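Local coordinates for protein transaminase (Bacillus megaterium, PDB 5G0A) that probably transfers amino groups from S-configured amines or amino acids to keto acceptors, using bound pyridoxal-5'-phosphate, as a class-III omega-transaminase, at residues D147-T152 against A233-V238; A124-L129 against G153-V158; L265-E270 against P291-M296; V141-H146 against S187-A192. All blocks are in the same frame, centred on the assembly; numbering follows the deposited sequence.

Interaction 1: residues D147-T152 against A233-V238; sequences DYHGWT and AVITEV. With PLP (pyridoxal-5'-phosphate), chain K.
D147 and E237, 7.1 Å apart at CA, are the nearest CA pair where loop 147-152 passes the end of strand 231-236. One bond joins the segments: Y148 N gives its hydrogen to E237 OE2 at 2.9 Å and 164°, reaching the oxygen from above the carboxylate plane. E237 OE1 is taken by G241 N. D147 OD1 lies 3.7 Å from E237 OE2, a pairing of like charges probably eased by R144, which forms a salt bridge with D147 OD2. The H149 ring has I235 CD1 over one face, 3.9 Å from its centroid, while T236 O meets CE1 at the ring edge at 3.5 Å. H149 NE2 donates to D147 OD2 at 2.7 Å, and ND1 pairs with D269, so both ends of the imidazole are fixed. A leucine in place of H149 would probably cost D147 and D269 the imidazole that bridges them, and lose the flat ring that I235 rests on. With CG anti to the backbone N (chi1 -176°), Y148 leads away from the strand and its ring edge meets the cofactor, CE2 lying 3.8 Å from PLP C4: the cofactor pocket of a class-III aminotransferase.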
loop_
_atom_site.group_PDB
_atom_site.type_symbol
_atom_site.label_atom_id
_atom_site.label_comp_id
_atom_site.label_asym_id
_atom_site.label_seq_id
_atom_site.Cartn_x
_atom_site.Cartn_y
_atom_site.Cartn_z
ATOM N N ASP B 147 -0.197 -10.787 18.305
ATOM C CA ASP B 147 -0.734 -9.617 19.004
ATOM C C ASP B 147 -2.152 -9.364 18.519
ATOM O O ASP B 147 -2.453 -9.540 17.339
ATOM C CB ASP B 147 0.076 -8.343 18.728
ATOM C CG ASP B 147 1.211 -8.128 19.704
ATOM O OD1 ASP B 147 1.558 -9.061 20.455
ATOM O OD2 ASP B 147 1.728 -6.989 19.754
ATOM N N TYR B 148 -2.987 -8.916 19.449
ATOM C CA TYR B 148 -4.309 -8.369 19.131
ATOM C C TYR B 148 -4.349 -6.928 19.631
ATOM O O TYR B 148 -4.085 -6.670 20.816
ATOM C CB TYR B 148 -5.426 -9.208 19.761
ATOM C CG TYR B 148 -6.791 -8.678 19.332
ATOM C CD1 TYR B 148 -7.294 -8.985 18.059
ATOM C CD2 TYR B 148 -7.528 -7.818 20.151
ATOM C CE1 TYR B 148 -8.503 -8.462 17.614
ATOM C CE2 TYR B 148 -8.769 -7.305 19.726
ATOM C CZ TYR B 148 -9.236 -7.631 18.450
ATOM O OH TYR B 148 -10.440 -7.139 17.985
ATOM N N HIS B 149 -4.639 -5.990 18.727
ATOM C CA HIS B 149 -4.699 -4.590 19.082
ATOM C C HIS B 149 -6.012 -3.954 18.625
ATOM O O HIS B 149 -6.136 -2.740 18.623
ATOM C CB HIS B 149 -3.477 -3.813 18.524
ATOM C CG HIS B 149 -2.177 -4.254 19.122
ATOM N ND1 HIS B 149 -1.877 -4.065 20.456
ATOM C CD2 HIS B 149 -1.101 -4.881 18.576
ATOM C CE1 HIS B 149 -0.680 -4.577 20.711
ATOM N NE2 HIS B 149 -0.186 -5.068 19.584
ATOM N N GLY B 150 -6.987 -4.773 18.238
ATOM C CA GLY B 150 -8.269 -4.191 17.809
ATOM C C GLY B 150 -8.609 -4.552 16.377
ATOM O O GLY B 150 -7.866 -5.286 15.727
ATOM N N TRP B 151 -9.719 -4.002 15.870
ATOM C CA TRP B 151 -10.305 -4.523 14.631
ATOM C C TRP B 151 -10.506 -3.501 13.510
ATOM O O TRP B 151 -10.742 -3.896 12.360
ATOM C CB TRP B 151 -11.656 -5.204 14.924
ATOM C CG TRP B 151 -12.687 -4.216 15.380
ATOM C CD1 TRP B 151 -12.899 -3.793 16.660
ATOM C CD2 TRP B 151 -13.600 -3.476 14.551
ATOM N NE1 TRP B 151 -13.892 -2.834 16.681
ATOM C CE2 TRP B 151 -14.346 -2.630 15.405
ATOM C CE3 TRP B 151 -13.870 -3.458 13.167
ATOM C CZ2 TRP B 151 -15.363 -1.771 14.928
ATOM C CZ3 TRP B 151 -14.861 -2.578 12.685
ATOM C CH2 TRP B 151 -15.601 -1.756 13.573
ATOM N N THR B 152 -10.482 -2.208 13.852
ATOM C CA THR B 152 -10.658 -1.139 12.873
ATOM C C THR B 152 -9.401 -1.102 11.981
ATOM O O THR B 152 -8.363 -1.698 12.329
ATOM C CB THR B 152 -10.914 0.230 13.567
ATOM O OG1 THR B 152 -9.937 0.406 14.599
ATOM C CG2 THR B 152 -12.314 0.287 14.237
ATOM N N ALA B 233 7.609 3.328 16.047
ATOM C CA ALA B 233 7.231 2.685 17.302
ATOM C C ALA B 233 7.227 1.171 17.191
ATOM O O ALA B 233 7.060 0.597 16.102
ATOM C CB ALA B 233 5.844 3.184 17.756
ATOM N N VAL B 234 7.403 0.533 18.343
ATOM C CA VAL B 234 7.078 -0.861 18.532
ATOM C C VAL B 234 5.846 -0.849 19.434
ATOM O O VAL B 234 5.830 -0.149 20.451
ATOM C CB VAL B 234 8.222 -1.606 19.265
ATOM C CG1 VAL B 234 7.816 -3.054 19.503
ATOM C CG2 VAL B 234 9.501 -1.573 18.420
ATOM N N ILE B 235 4.820 -1.593 19.047
ATOM C CA ILE B 235 3.629 -1.761 19.890
ATOM C C ILE B 235 3.606 -3.164 20.476
ATOM O O ILE B 235 3.864 -4.123 19.770
ATOM C CB ILE B 235 2.323 -1.435 19.117
ATOM C CG1 ILE B 235 1.135 -1.432 20.093
ATOM C CG2 ILE B 235 2.114 -2.355 17.886
ATOM C CD1 ILE B 235 -0.127 -0.837 19.493
ATOM N N THR B 236 3.275 -3.277 21.770
ATOM C CA THR B 236 3.290 -4.555 22.468
ATOM C C THR B 236 2.036 -4.717 23.327
ATOM O O THR B 236 1.279 -3.766 23.513
ATOM C CB THR B 236 4.497 -4.673 23.438
ATOM O OG1 THR B 236 4.413 -3.647 24.436
ATOM C CG2 THR B 236 5.837 -4.568 22.677
ATOM N N GLU B 237 1.829 -5.935 23.835
ATOM C CA GLU B 237 0.930 -6.205 24.968
ATOM C C GLU B 237 1.846 -6.933 25.934
ATOM O O GLU B 237 2.592 -7.827 25.505
ATOM C CB GLU B 237 -0.173 -7.201 24.603
ATOM C CG GLU B 237 -1.070 -6.885 23.423
ATOM C CD GLU B 237 -1.971 -8.065 23.097
ATOM O OE1 GLU B 237 -2.900 -8.346 23.900
ATOM O OE2 GLU B 237 -1.729 -8.749 22.075
ATOM N N VAL B 238 1.815 -6.597 27.216
ATOM C CA VAL B 238 2.765 -7.275 28.129
ATOM C C VAL B 238 2.359 -8.726 28.321
ATOM O O VAL B 238 3.196 -9.592 28.575
ATOM C CB VAL B 238 2.941 -6.594 29.498
ATOM C CG1 VAL B 238 3.466 -5.175 29.349
ATOM C CG2 VAL B 238 1.668 -6.683 30.346
HETATM N N1 PLP K . -6.187 -4.067 22.356
HETATM C C2 PLP K . -6.223 -5.144 23.177
HETATM C C2A PLP K . -4.944 -5.663 23.796
HETATM C C3 PLP K . -7.524 -5.759 23.530
HETATM O O3 PLP K . -7.617 -6.798 24.372
HETATM C C4 PLP K . -8.750 -5.205 22.935
HETATM C C4A PLP K . -10.115 -5.785 23.307
HETATM C C5 PLP K . -8.556 -4.056 22.018
HETATM C C6 PLP K . -7.283 -3.569 21.761
HETATM C C5A PLP K . -9.721 -3.418 21.274
HETATM O O4P PLP K . -10.703 -2.863 22.123
HETATM P P PLP K . -12.198 -2.704 21.525
HETATM O O1P PLP K . -12.840 -1.918 22.636
HETATM O O2P PLP K . -12.141 -1.977 20.193
HETATM O O3P PLP K . -12.730 -4.106 21.390
#

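Interaction 2: residues A124-L129 against G153-V158; sequences AVETAL and GGAATV
E126 OE2 is gripped from three sources: A155 N donates to it at 2.9 Å, G154 N makes a weak, bent bond at 2.7 Å, and the hydroxyl of T152, just ahead of segment 153-158, adds a third. A155 N approaches from far above the carboxylate plane, 72° out of it. The side chain reaches this spot because it folds over at CG (chi2 -83°), which carries the carboxylate across to the other helix. E126 OE1, the second oxygen, sits 3.2 Å from G154 CA and also bonds G153 N of the second subunit. A side chain on G154 would run into this oxygen, so the carboxylate can lie close against the bare backbone. The arrangement is a carboxylate from the long helix 121-136 taking up N-H groups at the amino end of the short, weakly bonded helix 153-157; the two axes cross at 77° and come within 8.3 Å. Because the E126-G153 exchange is reciprocal, this helix-helix contact sits at the interface of two subunits, beside the cofactor. The buried negative charge would probably be eased by these donors and by that helix end.

Apolar groups fill in beside the polar grip. V125 CG1 meets A155 CB at 3.8 Å. L129 sends CD1 against G154 O at 3.5 Å and stands at the rim of van der Waals range from V158 CG2. G154 O also accepts the T157 hydroxyl at 2.7 Å, in the carbonyl plane, a side-chain bond spanning one turn of the short helix.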
loop_
_atom_site.group_PDB
_atom_site.type_symbol
_atom_site.label_atom_id
_atom_site.label_comp_id
_atom_site.label_asym_id
_atom_site.label_seq_id
_atom_site.Cartn_x
_atom_site.Cartn_y
_atom_site.Cartn_z
ATOM N N ALA B 124 -8.738 3.876 20.542
ATOM C CA ALA B 124 -7.547 4.301 21.298
ATOM C C ALA B 124 -6.260 3.893 20.581
ATOM O O ALA B 124 -5.285 4.676 20.538
ATOM C CB ALA B 124 -7.553 3.708 22.710
ATOM N N VAL B 125 -6.220 2.665 20.077
ATOM C CA VAL B 125 -5.041 2.182 19.307
ATOM C C VAL B 125 -4.872 2.999 18.007
ATOM O O VAL B 125 -3.768 3.401 17.666
ATOM C CB VAL B 125 -5.153 0.672 19.033
ATOM C CG1 VAL B 125 -4.070 0.179 18.053
ATOM C CG2 VAL B 125 -5.026 -0.113 20.362
ATOM N N GLU B 126 -5.972 3.275 17.303
ATOM C CA GLU B 126 -5.891 4.152 16.101
ATOM C C GLU B 126 -5.225 5.474 16.449
ATOM O O GLU B 126 -4.345 5.980 15.711
ATOM C CB GLU B 126 -7.282 4.427 15.482
ATOM C CG GLU B 126 -8.043 3.181 15.011
ATOM C CD GLU B 126 -7.625 2.707 13.614
ATOM O OE1 GLU B 126 -6.888 3.421 12.911
ATOM O OE2 GLU B 126 -8.061 1.616 13.230
ATOM N N THR B 127 -5.634 6.043 17.572
ATOM C CA THR B 127 -5.148 7.356 17.956
ATOM C C THR B 127 -3.648 7.296 18.290
ATOM O O THR B 127 -2.892 8.166 17.891
ATOM C CB THR B 127 -5.967 7.907 19.150
ATOM O OG1 THR B 127 -7.361 7.889 18.787
ATOM C CG2 THR B 127 -5.572 9.357 19.422
ATOM N N ALA B 128 -3.255 6.270 19.028
ATOM C CA ALA B 128 -1.863 6.059 19.406
ATOM C C ALA B 128 -0.986 5.905 18.171
ATOM O O ALA B 128 0.113 6.450 18.133
ATOM C CB ALA B 128 -1.727 4.821 20.256
ATOM N N LEU B 129 -1.446 5.132 17.187
ATOM C CA LEU B 129 -0.651 4.963 15.961
ATOM C C LEU B 129 -0.483 6.310 15.254
ATOM O O LEU B 129 0.624 6.648 14.836
ATOM C CB LEU B 129 -1.328 3.957 15.023
ATOM C CG LEU B 129 -1.382 2.528 15.582
ATOM C CD1 LEU B 129 -2.271 1.683 14.666
ATOM C CD2 LEU B 129 -0.009 1.880 15.795
ATOM N N GLY B 153 -9.501 -0.464 10.819
ATOM C CA GLY B 153 -8.475 -0.577 9.769
ATOM C C GLY B 153 -7.042 -0.380 10.217
ATOM O O GLY B 153 -6.190 -1.203 9.897
ATOM N N GLY B 154 -6.776 0.676 10.993
ATOM C CA GLY B 154 -5.416 0.920 11.493
ATOM C C GLY B 154 -4.973 -0.051 12.590
ATOM O O GLY B 154 -3.888 -0.634 12.531
ATOM N N ALA B 155 -5.822 -0.252 13.600
ATOM C CA ALA B 155 -5.550 -1.214 14.659
ATOM C C ALA B 155 -5.378 -2.649 14.114
ATOM O O ALA B 155 -4.575 -3.431 14.599
ATOM C CB ALA B 155 -6.665 -1.178 15.699
ATOM N N ALA B 156 -6.170 -3.009 13.111
ATOM C CA ALA B 156 -6.033 -4.332 12.498
ATOM C C ALA B 156 -4.663 -4.539 11.815
ATOM O O ALA B 156 -4.142 -5.649 11.810
ATOM C CB ALA B 156 -7.172 -4.594 11.514
ATOM N N THR B 157 -4.061 -3.476 11.280
ATOM C CA THR B 157 -2.741 -3.642 10.637
ATOM C C THR B 157 -1.708 -4.186 11.620
ATOM O O THR B 157 -0.796 -4.897 11.211
ATOM C CB THR B 157 -2.181 -2.354 9.974
ATOM O OG1 THR B 157 -1.867 -1.375 10.977
ATOM C CG2 THR B 157 -3.185 -1.782 8.919
ATOM N N VAL B 158 -1.852 -3.848 12.905
ATOM C CA VAL B 158 -0.921 -4.356 13.922
ATOM C C VAL B 158 -1.425 -5.580 14.672
ATOM O O VAL B 158 -0.780 -6.089 15.567
ATOM C CB VAL B 158 -0.425 -3.266 14.896
ATOM C CG1 VAL B 158 0.475 -2.275 14.151
ATOM C CG2 VAL B 158 -1.587 -2.524 15.563
#

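Interaction 3: residues L265-E270 against P291-M296; sequences LWINDE and PDIITM. Unlike the reference sequence in segment 265-270: N268 (reference Thr). With PLP (pyridoxal-5'-phosphate), chain K.
D269 reaches past T295 toward the cofactor, and its atoms can be followed outward. CB lies 3.6 Å from T295 OG1 and CG 3.2 Å from the same T295 OG1; OD1 then takes a weak hydrogen bond from that hydroxyl at 2.8 Å; OD2 ends 2.8 Å from PLP N1, with H149 as its other partner. Because CG stands anti to the backbone N (chi1 -173°), the carboxylate is carried off the end of the strand and onto the pyridine nitrogen, with T295 steadying one oxygen while the other serves the ring.

Behind it, strands 265-269 and 293-296 run parallel, 4.7 Å apart at their axes and 20° from true alignment, paired I267 to I293, N268 to I294 and D269 to T295. I267 and I293 lie side by side and point the same way, I267 CG1 touching I293 CD1 at 4.0 Å. At the start of the pairing the D292 side chain stands in for a backbone partner: W266 N donates to D292 OD2 on its anti side at 2.8 Å and 168°, while R256 forms a salt bridge with the same oxygen. W266 O in return accepts D292 N and, weakly, I293 N. On the sheet face that carries N268 and I294, P291 sets CB over the six-membered ring of W266, 4.0 Å from its centroid, a CH-pi contact. At the other end E270 N reaches T295 O, and the E270 chain crosses I294 through CG.

An acidic residue at the carboxyl end of a central parallel strand, facing the pyridine nitrogen, is the hallmark of fold-type I aminotransferases.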
loop_
_atom_site.group_PDB
_atom_site.type_symbol
_atom_site.label_atom_id
_atom_site.label_comp_id
_atom_site.label_asym_id
_atom_site.label_seq_id
_atom_site.Cartn_x
_atom_site.Cartn_y
_atom_site.Cartn_z
ATOM N N LEU B 265 9.763 4.905 19.489
ATOM C CA LEU B 265 8.798 4.896 20.582
ATOM C C LEU B 265 8.369 3.479 20.991
ATOM O O LEU B 265 8.404 2.541 20.193
ATOM C CB LEU B 265 7.563 5.745 20.219
ATOM C CG LEU B 265 7.766 7.229 19.947
ATOM C CD1 LEU B 265 6.443 7.859 19.486
ATOM C CD2 LEU B 265 8.347 7.968 21.175
ATOM N N TRP B 266 7.973 3.337 22.262
ATOM C CA TRP B 266 7.337 2.133 22.749
ATOM C C TRP B 266 5.896 2.426 23.174
ATOM O O TRP B 266 5.644 3.221 24.090
ATOM C CB TRP B 266 8.151 1.474 23.911
ATOM C CG TRP B 266 7.445 0.315 24.552
ATOM C CD1 TRP B 266 6.712 -0.662 23.919
ATOM C CD2 TRP B 266 7.411 -0.008 25.951
ATOM N NE1 TRP B 266 6.205 -1.548 24.840
ATOM C CE2 TRP B 266 6.622 -1.174 26.089
ATOM C CE3 TRP B 266 7.974 0.575 27.108
ATOM C CZ2 TRP B 266 6.363 -1.764 27.334
ATOM C CZ3 TRP B 266 7.711 -0.024 28.340
ATOM C CH2 TRP B 266 6.915 -1.170 28.442
ATOM N N ILE B 267 4.956 1.832 22.445
ATOM C CA ILE B 267 3.540 1.904 22.792
ATOM C C ILE B 267 3.217 0.605 23.498
ATOM O O ILE B 267 3.359 -0.473 22.924
ATOM C CB ILE B 267 2.639 1.985 21.523
ATOM C CG1 ILE B 267 3.007 3.209 20.663
ATOM C CG2 ILE B 267 1.155 1.973 21.960
ATOM C CD1 ILE B 267 2.345 3.208 19.269
ATOM N N ASN B 268 2.772 0.676 24.755
ATOM C CA ASN B 268 2.196 -0.535 25.330
ATOM C C ASN B 268 0.673 -0.473 25.354
ATOM O O ASN B 268 0.098 0.505 25.813
ATOM C CB ASN B 268 2.730 -0.889 26.731
ATOM C CG ASN B 268 2.314 -2.278 27.139
ATOM O OD1 ASN B 268 2.599 -3.269 26.434
ATOM N ND2 ASN B 268 1.586 -2.376 28.252
ATOM N N ASP B 269 0.062 -1.514 24.802
ATOM C CA ASP B 269 -1.385 -1.606 24.685
ATOM C C ASP B 269 -1.934 -2.186 25.985
ATOM O O ASP B 269 -1.753 -3.377 26.262
ATOM C CB ASP B 269 -1.740 -2.510 23.486
ATOM C CG ASP B 269 -3.246 -2.533 23.182
ATOM O OD1 ASP B 269 -4.049 -2.068 24.023
ATOM O OD2 ASP B 269 -3.604 -3.009 22.083
ATOM N N GLU B 270 -2.572 -1.322 26.781
ATOM C CA GLU B 270 -3.121 -1.711 28.079
ATOM C C GLU B 270 -4.626 -1.872 28.039
ATOM O O GLU B 270 -5.272 -1.814 29.081
ATOM C CB GLU B 270 -2.799 -0.638 29.126
ATOM C CG GLU B 270 -1.331 -0.554 29.578
ATOM C CD GLU B 270 -0.908 -1.703 30.497
ATOM O OE1 GLU B 270 -1.776 -2.362 31.127
ATOM O OE2 GLU B 270 0.315 -1.950 30.611
ATOM N N PRO B 291 6.508 3.299 29.477
ATOM C CA PRO B 291 6.361 3.426 28.028
ATOM C C PRO B 291 6.293 4.885 27.578
ATOM O O PRO B 291 6.328 5.807 28.412
ATOM C CB PRO B 291 5.005 2.733 27.769
ATOM C CG PRO B 291 4.209 3.091 29.012
ATOM C CD PRO B 291 5.207 3.051 30.150
ATOM N N ASP B 292 6.187 5.097 26.256
ATOM C CA ASP B 292 5.996 6.433 25.703
ATOM C C ASP B 292 4.513 6.755 25.522
ATOM O O ASP B 292 4.098 7.912 25.581
ATOM C CB ASP B 292 6.701 6.530 24.339
ATOM C CG ASP B 292 8.211 6.375 24.465
ATOM O OD1 ASP B 292 8.855 7.333 24.950
ATOM O OD2 ASP B 292 8.736 5.314 24.103
ATOM N N ILE B 293 3.742 5.707 25.261
ATOM C CA ILE B 293 2.293 5.830 25.017
ATOM C C ILE B 293 1.637 4.563 25.537
ATOM O O ILE B 293 2.191 3.460 25.368
ATOM C CB ILE B 293 1.967 5.917 23.482
ATOM C CG1 ILE B 293 2.604 7.148 22.843
ATOM C CG2 ILE B 293 0.460 5.911 23.240
ATOM C CD1 ILE B 293 2.541 7.166 21.311
ATOM N N ILE B 294 0.476 4.703 26.192
ATOM C CA ILE B 294 -0.405 3.538 26.409
ATOM C C ILE B 294 -1.802 3.755 25.836
ATOM O O ILE B 294 -2.263 4.891 25.703
ATOM C CB ILE B 294 -0.534 3.064 27.888
ATOM C CG1 ILE B 294 -1.316 4.081 28.753
ATOM C CG2 ILE B 294 0.860 2.643 28.429
ATOM C CD1 ILE B 294 -1.554 3.569 30.183
ATOM N N THR B 295 -2.440 2.639 25.510
ATOM C CA THR B 295 -3.827 2.627 25.047
ATOM C C THR B 295 -4.688 1.922 26.081
ATOM O O THR B 295 -4.245 0.954 26.709
ATOM C CB THR B 295 -3.955 1.942 23.672
ATOM O OG1 THR B 295 -3.318 0.665 23.713
ATOM C CG2 THR B 295 -3.297 2.793 22.594
ATOM N N MET B 296 -5.919 2.407 26.230
ATOM C CA MET B 296 -6.840 1.943 27.292
ATOM C C MET B 296 -8.244 1.770 26.746
ATOM O O MET B 296 -8.638 2.423 25.786
ATOM C CB MET B 296 -6.882 2.953 28.450
ATOM C CG MET B 296 -5.553 3.100 29.194
ATOM S SD MET B 296 -5.502 4.582 30.207
ATOM C CE MET B 296 -5.090 5.809 28.966
HETATM N N1 PLP K . -6.187 -4.067 22.356
HETATM C C2 PLP K . -6.223 -5.144 23.177
HETATM C C2A PLP K . -4.944 -5.663 23.796
HETATM C C3 PLP K . -7.524 -5.759 23.530
HETATM O O3 PLP K . -7.617 -6.798 24.372
HETATM C C4 PLP K . -8.750 -5.205 22.935
HETATM C C4A PLP K . -10.115 -5.785 23.307
HETATM C C5 PLP K . -8.556 -4.056 22.018
HETATM C C6 PLP K . -7.283 -3.569 21.761
HETATM C C5A PLP K . -9.721 -3.418 21.274
HETATM O O4P PLP K . -10.703 -2.863 22.123
HETATM P P PLP K . -12.198 -2.704 21.525
HETATM O O1P PLP K . -12.840 -1.918 22.636
HETATM O O2P PLP K . -12.141 -1.977 20.193
HETATM O O3P PLP K . -12.730 -4.106 21.390
#

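Interaction 4: residues V141-H146 against S187-A192; sequences VVTREH and SAVLMA
A192 sits in the tightest part of this contact: its N donates to T143 O at 2.7 Å, its CB lies 3.3 Å from the same oxygen, and that methyl also meets V142 CG1 at 3.8 Å. The two strands are parallel, turned 33° from each other, and five backbone N-H...O bonds stitch them from V141 N on A188 O to E145 N on A192 O. On the face that carries V142, L190 and A192, V142 CG2 looks toward L190 CD1 at 4.3 Å, and helix 214-226 closes over them with I223, M222 and T219. R144 belongs to this face too, but its bent chain takes the guanidinium off to D147 in a salt bridge.

The face with V141, T143, V189 and M191 is the more open one, V189 and M191 being partly exposed. T143 points its hydroxyl anti to the backbone N (chi1 -166°), toward V158 O, which leaves CG2 to cross V189 CG1 at 3.7 Å. M191 runs extended and then turns at the sulfur (chi3 86°): CG lies 3.5 Å from E145 N, and SD is 4.0 Å from E145 CB. N225 of the third subunit packs on both M191 and E145. Replacing M191 with a glycine is likely to open a gap beside E145 and N225 of that neighbour, leaving the E145 chain freer to shift.

Since backbone bonds do the joining and the side chains across the seam add apolar contacts, the polar ends of T143 and R144 turn to partners beyond the strand pair, V158 O for T143 and D147 for R144.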
loop_
_atom_site.group_PDB
_atom_site.type_symbol
_atom_site.label_atom_id
_atom_site.label_comp_id
_atom_site.label_asym_id
_atom_site.label_seq_id
_atom_site.Cartn_x
_atom_site.Cartn_y
_atom_site.Cartn_z
ATOM N N VAL B 141 5.397 0.850 11.900
ATOM C CA VAL B 141 5.179 0.419 13.279
ATOM C C VAL B 141 5.457 -1.087 13.335
ATOM O O VAL B 141 5.067 -1.856 12.426
ATOM C CB VAL B 141 3.734 0.732 13.772
ATOM C CG1 VAL B 141 3.492 0.082 15.140
ATOM C CG2 VAL B 141 3.488 2.255 13.829
ATOM N N VAL B 142 6.137 -1.504 14.393
ATOM C CA VAL B 142 6.494 -2.904 14.608
ATOM C C VAL B 142 5.539 -3.493 15.633
ATOM O O VAL B 142 5.395 -2.955 16.750
ATOM C CB VAL B 142 7.941 -3.015 15.143
ATOM C CG1 VAL B 142 8.296 -4.472 15.414
ATOM C CG2 VAL B 142 8.907 -2.382 14.159
ATOM N N THR B 143 4.900 -4.592 15.233
ATOM C CA THR B 143 4.060 -5.385 16.124
ATOM C C THR B 143 4.664 -6.795 16.276
ATOM O O THR B 143 5.789 -7.051 15.803
ATOM C CB THR B 143 2.636 -5.452 15.557
ATOM O OG1 THR B 143 1.744 -5.943 16.568
ATOM C CG2 THR B 143 2.595 -6.352 14.284
ATOM N N ARG B 144 3.966 -7.698 16.964
ATOM C CA ARG B 144 4.455 -9.076 17.119
ATOM C C ARG B 144 3.433 -10.087 16.629
ATOM O O ARG B 144 2.231 -9.865 16.740
ATOM C CB ARG B 144 4.819 -9.408 18.586
ATOM C CG ARG B 144 5.965 -8.571 19.173
ATOM C CD ARG B 144 5.476 -7.271 19.829
ATOM N NE ARG B 144 4.322 -7.528 20.707
ATOM C CZ ARG B 144 4.394 -8.077 21.920
ATOM N NH1 ARG B 144 5.579 -8.419 22.445
ATOM N NH2 ARG B 144 3.278 -8.301 22.616
ATOM N N GLU B 145 3.927 -11.221 16.139
ATOM C CA GLU B 145 3.090 -12.391 15.878
ATOM C C GLU B 145 2.170 -12.646 17.081
ATOM O O GLU B 145 2.628 -12.600 18.220
ATOM C CB GLU B 145 3.954 -13.642 15.610
ATOM C CG GLU B 145 3.105 -14.792 15.067
ATOM C CD GLU B 145 3.784 -16.155 15.018
ATOM O OE1 GLU B 145 4.791 -16.379 15.721
ATOM O OE2 GLU B 145 3.286 -17.015 14.259
ATOM N N HIS B 146 0.896 -12.907 16.790
ATOM C CA HIS B 146 -0.173 -13.189 17.760
ATOM C C HIS B 146 -0.685 -12.000 18.575
ATOM O O HIS B 146 -1.555 -12.196 19.439
ATOM C CB HIS B 146 0.183 -14.341 18.719
ATOM C CG HIS B 146 0.729 -15.560 18.040
ATOM N ND1 HIS B 146 0.181 -16.088 16.892
ATOM C CD2 HIS B 146 1.765 -16.369 18.369
ATOM C CE1 HIS B 146 0.861 -17.169 16.539
ATOM N NE2 HIS B 146 1.825 -17.359 17.416
ATOM N N SER B 187 -0.416 -0.550 4.191
ATOM C CA SER B 187 -0.059 -0.814 5.618
ATOM C C SER B 187 1.432 -0.614 5.837
ATOM O O SER B 187 2.247 -1.033 5.032
ATOM C CB SER B 187 -0.558 -2.176 6.148
ATOM O OG SER B 187 -0.098 -3.275 5.384
ATOM N N ALA B 188 1.796 0.076 6.909
ATOM C CA ALA B 188 3.202 0.319 7.164
ATOM C C ALA B 188 3.599 -0.412 8.469
ATOM O O ALA B 188 3.822 0.224 9.471
ATOM C CB ALA B 188 3.387 1.811 7.286
ATOM N N VAL B 189 3.588 -1.736 8.450
ATOM C CA VAL B 189 3.724 -2.550 9.658
ATOM C C VAL B 189 4.687 -3.688 9.397
ATOM O O VAL B 189 4.632 -4.369 8.344
ATOM C CB VAL B 189 2.352 -3.122 10.149
ATOM C CG1 VAL B 189 2.524 -4.131 11.296
ATOM C CG2 VAL B 189 1.405 -1.990 10.526
ATOM N N LEU B 190 5.568 -3.905 10.362
ATOM C CA LEU B 190 6.430 -5.067 10.364
ATOM C C LEU B 190 6.024 -6.001 11.487
ATOM O O LEU B 190 5.783 -5.555 12.617
ATOM C CB LEU B 190 7.877 -4.632 10.580
ATOM C CG LEU B 190 8.464 -3.603 9.641
ATOM C CD1 LEU B 190 9.895 -3.329 10.085
ATOM C CD2 LEU B 190 8.398 -4.083 8.189
ATOM N N MET B 191 5.972 -7.296 11.195
ATOM C CA MET B 191 5.659 -8.295 12.224
ATOM C C MET B 191 6.930 -8.926 12.794
ATOM O O MET B 191 7.608 -9.698 12.110
ATOM C CB MET B 191 4.711 -9.397 11.696
ATOM C CG MET B 191 4.436 -10.469 12.742
ATOM S SD MET B 191 3.344 -11.777 12.168
ATOM C CE MET B 191 4.522 -12.874 11.369
ATOM N N ALA B 192 7.223 -8.610 14.053
ATOM C CA ALA B 192 8.372 -9.182 14.784
ATOM C C ALA B 192 7.978 -10.450 15.492
ATOM O O ALA B 192 6.784 -10.769 15.596
ATOM C CB ALA B 192 8.912 -8.159 15.788
#

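How the interactions relate
Following the chain, helix 121-136 comes first, and interaction 2 closes the loop from it, through strand 140-144, to the short helix 153-157. Inside that loop start interactions 4 and 1, which run on past it: 141-146 pairs with 187-192, and 147-152 meets 233-238 farther along. Interactions 1, 2 and 4 therefore cross one another. Interaction 3 follows in series, a short closure between 265-270 and 291-296. Interactions 1, 3 and 4 all reach the large seven-stranded sheet, where strands 231-236 and 265-269 lie side by side, and 231-236 also borders 140-144. Interaction 2 sets helix 121-136 against helix 153-157 next to the cofactor; interactions 1 and 3 touch the cofactor itself.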